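Local coordinates for putative N-acetylneuraminate lyase ([Ruminococcus] gnavus ATCC 29149, PDB 6RB7), which is a putative lyase of the dihydrodipicolinate synthetase family, built on an alpha/beta (TIM) barrel with extra C-terminal helices and assembled from four chains, at residues S81-Y86 with G304-P309; Q227-R232 with E265-Q270; K292-I297 with E319-A324. All coordinates share one frame; numbering follows the deposited sequence. Where two conformers were deposited one is given.

Contact 1: S81-Y86 with G304-P309; sequences SGECIY and GAVREP
Glu83 reaches over to Val306 and Arg307 with an extended side chain, and its two carboxylate oxygens have different tasks. OE1 accepts the backbone N-H of Arg307 (Arg307 N to Glu83 OE1, 2.9 Å) on its syn side, 28° out of the carboxylate plane, and is also hydrogen-bonded to the hydroxyl of Tyr49. Glu83 OE2 lies 3.6 Å from Val306 CG1 and forms a salt bridge with Lys292. A glutamate suits this place because one buried carboxylate can serve an amide, a hydroxyl and an ammonium together. Its backbone takes part as well: Tyr86 N lies 2.9 Å from Glu83 O, a bond that closes a short 3-10 turn.

In TIM-barrel terms the turn belongs to the loop between strand 74-77 and helix 89-103, whereas 304-309 is the irregular linker joining the C-terminal helices 287-299 and 317-335. The contact therefore lays the helical extension onto the barrel.

Within the turn, CG2 of Ile85 lies over one face of the Tyr86 ring, toward its rim. Tyr86 itself engages the linker twice. Arg307 starts out extended, CG anti to the backbone N (chi1 -178°), which puts its CD 3.8 Å from Tyr86 CB; the bend at chi3 (-75°) then turns the guanidinium toward the tyrosine carbonyl. Arg307 NH1 donates to Tyr86 O at 2.9 Å, almost within the guanidinium plane, and Asn117 of the second subunit donates to the same oxygen. The guanidinium also pairs with Asp91 and the carbonyl of Gly53. Farther along the ring, Tyr86 CE1 comes within 3.6 Å of CD of Pro309, a rigid apolar residue that follows a cis peptide bond.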
loop_
_atom_site.group_PDB
_atom_site.type_symbol
_atom_site.label_atom_id
_atom_site.label_comp_id
_atom_site.label_asym_id
_atom_site.label_seq_id
_atom_site.Cartn_x
_atom_site.Cartn_y
_atom_site.Cartn_z
ATOM N N SER A 81 10.679 6.092 19.786
ATOM C CA SER A 81 10.590 5.176 20.953
ATOM C C SER A 81 10.698 5.984 22.240
ATOM O O SER A 81 10.276 5.483 23.274
ATOM C CB SER A 81 11.664 4.084 20.861
ATOM O OG SER A 81 11.467 3.271 19.721
ATOM N N GLY A 82 11.319 7.171 22.183
ATOM C CA GLY A 82 11.348 8.142 23.283
ATOM C C GLY A 82 10.191 9.115 23.256
ATOM O O GLY A 82 10.244 10.156 23.926
ATOM N N GLU A 83 9.158 8.829 22.480
ATOM C CA GLU A 83 7.905 9.618 22.430
ATOM C C GLU A 83 8.145 11.023 21.895
ATOM O O GLU A 83 7.407 11.931 22.245
ATOM C CB GLU A 83 7.204 9.591 23.785
ATOM C CG GLU A 83 6.867 8.178 24.209
ATOM C CD GLU A 83 6.286 8.028 25.613
ATOM O OE1 GLU A 83 5.452 8.859 25.984
ATOM O OE2 GLU A 83 6.621 7.031 26.285
ATOM N N CYS A 84 9.113 11.198 21.003
ATOM C CA CYS A 84 9.488 12.561 20.545
ATOM C C CYS A 84 8.313 13.231 19.844
ATOM O O CYS A 84 8.181 14.465 19.964
ATOM C CB CYS A 84 10.710 12.593 19.649
ATOM S SG CYS A 84 10.546 11.761 18.058
ATOM N N ILE A 85 7.497 12.470 19.129
ATOM C CA ILE A 85 6.312 12.997 18.401
ATOM C C ILE A 85 5.464 13.799 19.394
ATOM O O ILE A 85 4.819 14.746 19.016
ATOM C CB ILE A 85 5.536 11.793 17.796
ATOM C CG1 ILE A 85 6.411 11.080 16.762
ATOM C CG2 ILE A 85 4.189 12.220 17.192
ATOM C CD1 ILE A 85 6.730 11.935 15.580
ATOM N N TYR A 86 5.435 13.376 20.655
ATOM C CA TYR A 86 4.508 13.862 21.687
ATOM C C TYR A 86 5.160 14.882 22.630
ATOM O O TYR A 86 4.520 15.289 23.619
ATOM C CB TYR A 86 3.930 12.694 22.471
ATOM C CG TYR A 86 3.360 11.619 21.581
ATOM C CD1 TYR A 86 2.346 11.920 20.680
ATOM C CD2 TYR A 86 3.902 10.354 21.537
ATOM C CE1 TYR A 86 1.851 10.981 19.806
ATOM C CE2 TYR A 86 3.376 9.388 20.709
ATOM C CZ TYR A 86 2.365 9.696 19.818
ATOM O OH TYR A 86 1.907 8.751 18.933
ATOM N N GLY A 304 7.441 6.411 34.750
ATOM C CA GLY A 304 6.140 7.033 34.472
ATOM C C GLY A 304 5.372 6.278 33.403
ATOM O O GLY A 304 5.683 5.131 33.086
ATOM N N ALA A 305 4.333 6.923 32.950
ATOM C CA ALA A 305 3.338 6.360 32.016
ATOM C C ALA A 305 3.843 6.623 30.596
ATOM O O ALA A 305 4.997 7.032 30.399
ATOM C CB ALA A 305 2.028 7.072 32.241
ATOM N N VAL A 306 2.994 6.385 29.624
ATOM C CA VAL A 306 3.244 6.867 28.252
ATOM C C VAL A 306 2.353 8.083 28.018
ATOM O O VAL A 306 1.280 8.225 28.650
ATOM C CB VAL A 306 2.994 5.791 27.172
ATOM C CG1 VAL A 306 4.080 4.733 27.219
ATOM C CG2 VAL A 306 1.611 5.199 27.236
ATOM N N ARG A 307 2.803 8.964 27.137
ATOM C CA ARG A 307 2.053 10.224 26.894
ATOM C C ARG A 307 0.898 9.975 25.930
ATOM O O ARG A 307 1.092 9.392 24.852
ATOM C CB ARG A 307 2.989 11.311 26.388
ATOM C CG ARG A 307 2.271 12.637 26.170
ATOM C CD ARG A 307 3.233 13.803 26.031
ATOM N NE ARG A 307 3.780 14.137 27.344
ATOM C CZ ARG A 307 4.644 15.134 27.509
ATOM N NH1 ARG A 307 5.089 15.794 26.458
ATOM N NH2 ARG A 307 5.105 15.423 28.721
ATOM N N GLU A 308 -0.283 10.483 26.289
ATOM C CA GLU A 308 -1.465 10.420 25.405
ATOM C C GLU A 308 -1.148 11.177 24.131
ATOM O O GLU A 308 -0.617 12.285 24.178
ATOM C CB GLU A 308 -2.688 10.977 26.127
ATOM C CG GLU A 308 -3.171 10.034 27.219
ATOM C CD GLU A 308 -4.595 10.206 27.718
ATOM O OE1 GLU A 308 -5.481 10.544 26.912
ATOM O OE2 GLU A 308 -4.815 9.963 28.922
ATOM N N PRO A 309 -1.511 10.674 22.930
ATOM C CA PRO A 309 -2.467 9.575 22.783
ATOM C C PRO A 309 -2.037 8.114 22.888
ATOM O O PRO A 309 -2.884 7.241 22.681
ATOM C CB PRO A 309 -3.009 9.850 21.371
ATOM C CG PRO A 309 -1.797 10.437 20.639
ATOM C CD PRO A 309 -1.196 11.353 21.678
#

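Contact 2: Q227-R232 with E265-Q270; sequences QFMSGR and EARKIQ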
loop_
_atom_site.group_PDB
_atom_site.type_symbol
_atom_site.label_atom_id
_atom_site.label_comp_id
_atom_site.label_asym_id
_atom_site.label_seq_id
_atom_site.Cartn_x
_atom_site.Cartn_y
_atom_site.Cartn_z
ATOM N N GLN A 227 14.622 -8.463 13.556
ATOM C CA GLN A 227 15.520 -8.887 12.440
ATOM C C GLN A 227 17.002 -8.575 12.768
ATOM O O GLN A 227 17.835 -8.623 11.860
ATOM C CB GLN A 227 15.074 -8.180 11.165
ATOM C CG GLN A 227 13.635 -8.473 10.793
ATOM C CD GLN A 227 13.184 -7.908 9.453
ATOM O OE1 GLN A 227 12.250 -8.472 8.873
ATOM N NE2 GLN A 227 13.820 -6.826 8.936
ATOM N N PHE A 228 17.320 -8.276 14.025
ATOM C CA PHE A 228 18.669 -7.848 14.468
ATOM C C PHE A 228 19.769 -8.677 13.792
ATOM O O PHE A 228 20.643 -8.087 13.106
ATOM C CB PHE A 228 18.727 -7.917 15.993
ATOM C CG PHE A 228 19.979 -7.405 16.641
ATOM C CD1 PHE A 228 21.165 -8.112 16.567
ATOM C CD2 PHE A 228 19.971 -6.210 17.362
ATOM C CE1 PHE A 228 22.310 -7.648 17.208
ATOM C CE2 PHE A 228 21.096 -5.786 18.032
ATOM C CZ PHE A 228 22.277 -6.473 17.924
ATOM N N MET A 229 19.721 -9.999 13.925
ATOM C CA MET A 229 20.853 -10.820 13.462
ATOM C C MET A 229 20.959 -10.777 11.941
ATOM O O MET A 229 22.098 -10.809 11.404
ATOM C CB MET A 229 20.769 -12.256 13.967
ATOM C CG MET A 229 19.650 -13.039 13.425
ATOM S SD MET A 229 19.603 -14.688 14.235
ATOM C CE MET A 229 21.111 -15.432 13.650
ATOM N N SER A 230 19.830 -10.673 11.250
ATOM C CA SER A 230 19.763 -10.683 9.782
ATOM C C SER A 230 20.288 -9.358 9.239
ATOM O O SER A 230 20.975 -9.380 8.189
ATOM C CB SER A 230 18.349 -10.937 9.341
ATOM O OG SER A 230 17.962 -12.270 9.610
ATOM N N GLY A 231 19.913 -8.231 9.829
ATOM C CA GLY A 231 20.428 -6.925 9.377
ATOM C C GLY A 231 21.908 -6.810 9.659
ATOM O O GLY A 231 22.632 -6.245 8.819
ATOM N N ARG A 232 22.348 -7.286 10.808
ATOM C CA ARG A 232 23.788 -7.276 11.177
ATOM C C ARG A 232 24.611 -8.051 10.146
ATOM O O ARG A 232 25.563 -7.466 9.588
ATOM C CB ARG A 232 23.939 -7.814 12.590
ATOM C CG ARG A 232 23.521 -6.818 13.661
ATOM C CD ARG A 232 24.505 -5.658 13.930
ATOM N NE ARG A 232 25.647 -6.270 14.611
ATOM C CZ ARG A 232 26.781 -6.617 14.053
ATOM N NH1 ARG A 232 27.082 -6.354 12.804
ATOM N NH2 ARG A 232 27.701 -7.222 14.794
ATOM N N GLU A 265 23.738 -20.147 18.276
ATOM C CA GLU A 265 23.527 -19.478 19.571
ATOM C C GLU A 265 22.799 -18.140 19.337
ATOM O O GLU A 265 21.883 -17.795 20.114
ATOM C CB GLU A 265 24.873 -19.292 20.256
ATOM C CG GLU A 265 25.534 -20.628 20.603
ATOM C CD GLU A 265 26.473 -21.302 19.603
ATOM O OE1 GLU A 265 26.369 -21.074 18.342
ATOM O OE2 GLU A 265 27.354 -22.090 20.097
ATOM N N ALA A 266 23.195 -17.419 18.289
ATOM C CA ALA A 266 22.542 -16.142 17.927
ATOM C C ALA A 266 21.065 -16.394 17.665
ATOM O O ALA A 266 20.207 -15.639 18.176
ATOM C CB ALA A 266 23.232 -15.508 16.758
ATOM N N ARG A 267 20.731 -17.419 16.881
ATOM C CA ARG A 267 19.310 -17.709 16.558
ATOM C C ARG A 267 18.533 -18.008 17.835
ATOM O O ARG A 267 17.406 -17.493 17.992
ATOM C CB ARG A 267 19.148 -18.953 15.681
ATOM C CG ARG A 267 19.036 -18.685 14.212
ATOM C CD ARG A 267 18.717 -19.938 13.406
ATOM N NE ARG A 267 19.770 -20.957 13.446
ATOM C CZ ARG A 267 20.916 -20.902 12.791
ATOM N NH1 ARG A 267 21.267 -19.851 12.042
ATOM N NH2 ARG A 267 21.764 -21.910 12.908
ATOM N N LYS A 268 19.104 -18.758 18.783
ATOM C CA LYS A 268 18.385 -19.021 20.054
ATOM C C LYS A 268 18.011 -17.709 20.741
ATOM O O LYS A 268 16.853 -17.576 21.237
ATOM C CB LYS A 268 19.189 -19.938 20.972
ATOM C CG LYS A 268 19.273 -21.372 20.450
ATOM C CD LYS A 268 19.978 -22.302 21.411
ATOM C CE LYS A 268 19.831 -23.755 21.004
ATOM N NZ LYS A 268 20.698 -24.064 19.844
ATOM N N ILE A 269 18.967 -16.779 20.807
ATOM C CA ILE A 269 18.723 -15.504 21.508
ATOM C C ILE A 269 17.699 -14.673 20.725
ATOM O O ILE A 269 16.786 -14.116 21.311
ATOM C CB ILE A 269 20.031 -14.764 21.779
ATOM C CG1 ILE A 269 20.944 -15.611 22.682
ATOM C CG2 ILE A 269 19.708 -13.422 22.420
ATOM C CD1 ILE A 269 22.342 -15.096 22.761
ATOM N N GLN A 270 17.899 -14.569 19.404
ATOM C CA GLN A 270 16.961 -13.805 18.549
ATOM C C GLN A 270 15.538 -14.335 18.750
ATOM O O GLN A 270 14.564 -13.522 18.876
ATOM C CB GLN A 270 17.379 -13.876 17.095
ATOM C CG GLN A 270 16.463 -13.065 16.172
ATOM C CD GLN A 270 16.808 -11.607 16.239
ATOM O OE1 GLN A 270 17.877 -11.209 15.735
ATOM N NE2 GLN A 270 15.919 -10.784 16.834
#
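Gln270 extends its amide oxygen to the first turn of the helix that carries Met229, and Met229 N lies 2.9 Å from Gln270 OE1 in a hydrogen bond. In this TIM barrel, helix 228-234 follows strand 219-222, and helix 263-281 belongs to the C-terminal helical extension; the contact packs the one against the other, their short segments running at 134°. Gln227 holds the N-cap position, so the Met229 N-H lies in the first turn, where helix amides lack an in-helix carbonyl, and Gln270 supplies the acceptor. The donor sits nearly in line with the C=O bond, at 161°. Gln270 OE1 also touches Phe228 CB at 3.4 Å.

Apolar packing is added by Met229. It starts from a first torsion of 67°, with CG in the crowded position between backbone N and carbonyl carbon, and the chain then runs toward helix 263-281. Met229 SD rests on Gln270 CB at 3.7 Å, a fit that suits a long, flexible, polarisable side chain. A bend at chi3 places Met229 CE 3.8 Å from Ala266 CB. The same methyl touches Arg267 CG at 3.9 Å. Ala266 is small enough to let the methionine come close to the helix backbone.

Farther out, Leu254 of helix 248-259 packs on Phe228, Ala266 and Gln270. Arg267 NH1 bonds to the carbonyl of Val233 of the third subunit, and that valine also packs on Met229. The Gln270 amide is fixed in its rotation, and its oxygen end identified, by NE2, which donates to the carbonyl O of Asp225 and to OD1 of Asn274.

Contact 3: K292-I297 with E319-A324; sequences KAILKI and EIVKEA
Val321 meets Ala293, Ile294 and Ile297, and the contact consists mainly of apolar packing around this one residue. Its CG1, anti to the backbone N (chi1 168°), touches Ala293 CB and Ile297 CD1, each at 3.7 Å, so the methyl is held between two residues one helical turn apart; CG2 leans more loosely on the same alanine. Ile294 slides past the valine in the opposite sense, its CG1 4.1 Å from Val321 CG1, and goes on to place CD1 3.7 Å from Ala324 CB. A beta-branched valine fills such a place with a short, stiff pair of methyls, and the small Ala293 and Ala324 accept the larger side chains opposite, with the axes of the short segments 9.2 Å apart. Their crossing angle of -58° is near that expected when i, i+4 ridges of two helices fit into each other's grooves.

At the exposed margin the packing is still carbon on carbon. The Ile297 and Lys322 side chains cross at about a right angle, Ile297 CD1 meeting Lys322 CG at 4.1 Å. Lys322 contributes its CG, while the chain bends at chi3 and chi4 beyond it; a long aliphatic stem with a charged end suits such a margin.

One apolar group meets a polar atom: Ile294 CG1 lies 3.8 Å from the backbone O of Val321, a van der Waals neighbour.

The helices are 287-299 and 317-335 of the C-terminal extension. Met280 of helix 263-281 packs on Ile294 and Ala324, and Ala325 and Ile328, further along helix 317-335, also touch Ile294.

The two segments share neither a hydrogen bond nor a salt bridge, so their fit rests on shape complementarity and burial of hydrocarbon.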
loop_
_atom_site.group_PDB
_atom_site.type_symbol
_atom_site.label_atom_id
_atom_site.label_comp_id
_atom_site.label_asym_id
_atom_site.label_seq_id
_atom_site.Cartn_x
_atom_site.Cartn_y
_atom_site.Cartn_z
ATOM N N LYS A 292 7.937 0.056 30.305
ATOM C CA LYS A 292 8.183 0.835 31.541
ATOM C C LYS A 292 7.712 0.026 32.747
ATOM O O LYS A 292 8.386 0.069 33.772
ATOM C CB LYS A 292 7.470 2.174 31.428
ATOM C CG LYS A 292 8.084 3.073 30.369
ATOM C CD LYS A 292 7.411 4.429 30.227
ATOM C CE LYS A 292 7.813 5.115 28.927
ATOM N NZ LYS A 292 7.311 6.498 28.900
ATOM N N ALA A 293 6.619 -0.718 32.623
ATOM C CA ALA A 293 6.107 -1.531 33.752
ATOM C C ALA A 293 7.075 -2.703 34.035
ATOM O O ALA A 293 7.313 -3.061 35.208
ATOM C CB ALA A 293 4.706 -1.987 33.496
ATOM N N ILE A 294 7.623 -3.317 32.987
ATOM C CA ILE A 294 8.640 -4.383 33.131
ATOM C C ILE A 294 9.844 -3.814 33.881
ATOM O O ILE A 294 10.404 -4.525 34.755
ATOM C CB ILE A 294 9.056 -4.969 31.771
ATOM C CG1 ILE A 294 7.891 -5.785 31.218
ATOM C CG2 ILE A 294 10.314 -5.786 31.894
ATOM C CD1 ILE A 294 8.057 -6.202 29.770
ATOM N N LEU A 295 10.320 -2.633 33.523
ATOM C CA LEU A 295 11.532 -2.076 34.168
ATOM C C LEU A 295 11.240 -1.743 35.636
ATOM O O LEU A 295 12.173 -1.814 36.436
ATOM C CB LEU A 295 12.033 -0.864 33.383
ATOM C CG LEU A 295 12.646 -1.239 32.034
ATOM C CD1 LEU A 295 13.008 0.011 31.277
ATOM C CD2 LEU A 295 13.821 -2.165 32.238
ATOM N N LYS A 296 10.005 -1.416 35.970
ATOM C CA LYS A 296 9.664 -1.274 37.429
ATOM C C LYS A 296 9.812 -2.625 38.118
ATOM O O LYS A 296 10.446 -2.683 39.188
ATOM C CB LYS A 296 8.263 -0.675 37.580
ATOM C CG LYS A 296 7.783 -0.574 39.016
ATOM C CD LYS A 296 6.444 0.177 39.070
ATOM C CE LYS A 296 6.068 0.693 40.444
ATOM N NZ LYS A 296 7.195 1.450 41.028
ATOM N N ILE A 297 9.279 -3.718 37.559
ATOM C CA ILE A 297 9.374 -5.074 38.172
ATOM C C ILE A 297 10.811 -5.542 38.237
ATOM O O ILE A 297 11.262 -5.998 39.311
ATOM C CB ILE A 297 8.504 -6.068 37.382
ATOM C CG1 ILE A 297 7.052 -5.647 37.480
ATOM C CG2 ILE A 297 8.768 -7.494 37.815
ATOM C CD1 ILE A 297 6.133 -6.444 36.610
ATOM N N GLU A 319 -1.014 -9.071 33.834
ATOM C CA GLU A 319 -0.620 -10.489 33.650
ATOM C C GLU A 319 0.401 -10.604 32.513
ATOM O O GLU A 319 1.379 -11.367 32.606
ATOM C CB GLU A 319 -1.847 -11.326 33.272
ATOM C CG GLU A 319 -1.636 -12.826 33.327
ATOM C CD GLU A 319 -2.886 -13.638 33.668
ATOM O OE1 GLU A 319 -3.952 -13.447 33.012
ATOM O OE2 GLU A 319 -2.803 -14.465 34.601
ATOM N N ILE A 320 0.181 -9.845 31.437
ATOM C CA ILE A 320 1.092 -9.843 30.266
ATOM C C ILE A 320 2.435 -9.213 30.674
ATOM O O ILE A 320 3.506 -9.751 30.313
ATOM C CB ILE A 320 0.423 -9.106 29.094
ATOM C CG1 ILE A 320 -0.787 -9.896 28.585
ATOM C CG2 ILE A 320 1.424 -8.838 27.975
ATOM C CD1 ILE A 320 -1.694 -9.125 27.620
ATOM N N VAL A 321 2.391 -8.092 31.386
ATOM C CA VAL A 321 3.613 -7.406 31.877
ATOM C C VAL A 321 4.425 -8.394 32.726
ATOM O O VAL A 321 5.621 -8.559 32.533
ATOM C CB VAL A 321 3.255 -6.152 32.689
ATOM C CG1 VAL A 321 4.469 -5.647 33.423
ATOM C CG2 VAL A 321 2.613 -5.080 31.819
ATOM N N LYS A 322 3.782 -9.068 33.678
ATOM C CA LYS A 322 4.529 -9.978 34.576
ATOM C C LYS A 322 5.086 -11.163 33.805
ATOM O O LYS A 322 6.223 -11.599 34.122
ATOM C CB LYS A 322 3.589 -10.448 35.683
ATOM C CG LYS A 322 3.283 -9.349 36.672
ATOM C CD LYS A 322 2.259 -9.837 37.699
ATOM C CE LYS A 322 2.814 -10.947 38.587
ATOM N NZ LYS A 322 1.804 -11.975 38.961
ATOM N N GLU A 323 4.327 -11.702 32.857
ATOM C CA GLU A 323 4.804 -12.832 32.027
ATOM C C GLU A 323 6.023 -12.389 31.214
ATOM O O GLU A 323 7.052 -13.115 31.221
ATOM C CB GLU A 323 3.692 -13.343 31.135
ATOM C CG GLU A 323 4.086 -14.588 30.390
ATOM C CD GLU A 323 2.941 -15.229 29.609
ATOM O OE1 GLU A 323 1.879 -14.550 29.427
ATOM O OE2 GLU A 323 3.129 -16.384 29.132
ATOM N N ALA A 324 5.949 -11.245 30.556
ATOM C CA ALA A 324 7.088 -10.764 29.735
ATOM C C ALA A 324 8.299 -10.495 30.619
ATOM O O ALA A 324 9.423 -10.840 30.217
ATOM C CB ALA A 324 6.701 -9.545 28.946
#

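How the contacts relate
Contacts 1 and 3 meet through Lys292: its NZ lies 2.8 Å from Glu83 OE2, a salt bridge, and 2.8 Å from Ala305 O, a probable hydrogen bond, so helix 287-299 packs on 319-324 while reaching both the barrel loop and the linker. Along the chain the segments of these two contacts alternate. Contact 2 stands apart, its centre 28 Å from that of contact 1 and 24 Å from that of contact 3, and it lies across the chain's centre from contact 1. Bicine is bound by Ala260, Gly261 and Lys262, just before helix 263-281, and is about 8 Å from the Arg267 side chain; a magnesium ion lies about 8 Å from the side chain of Val306.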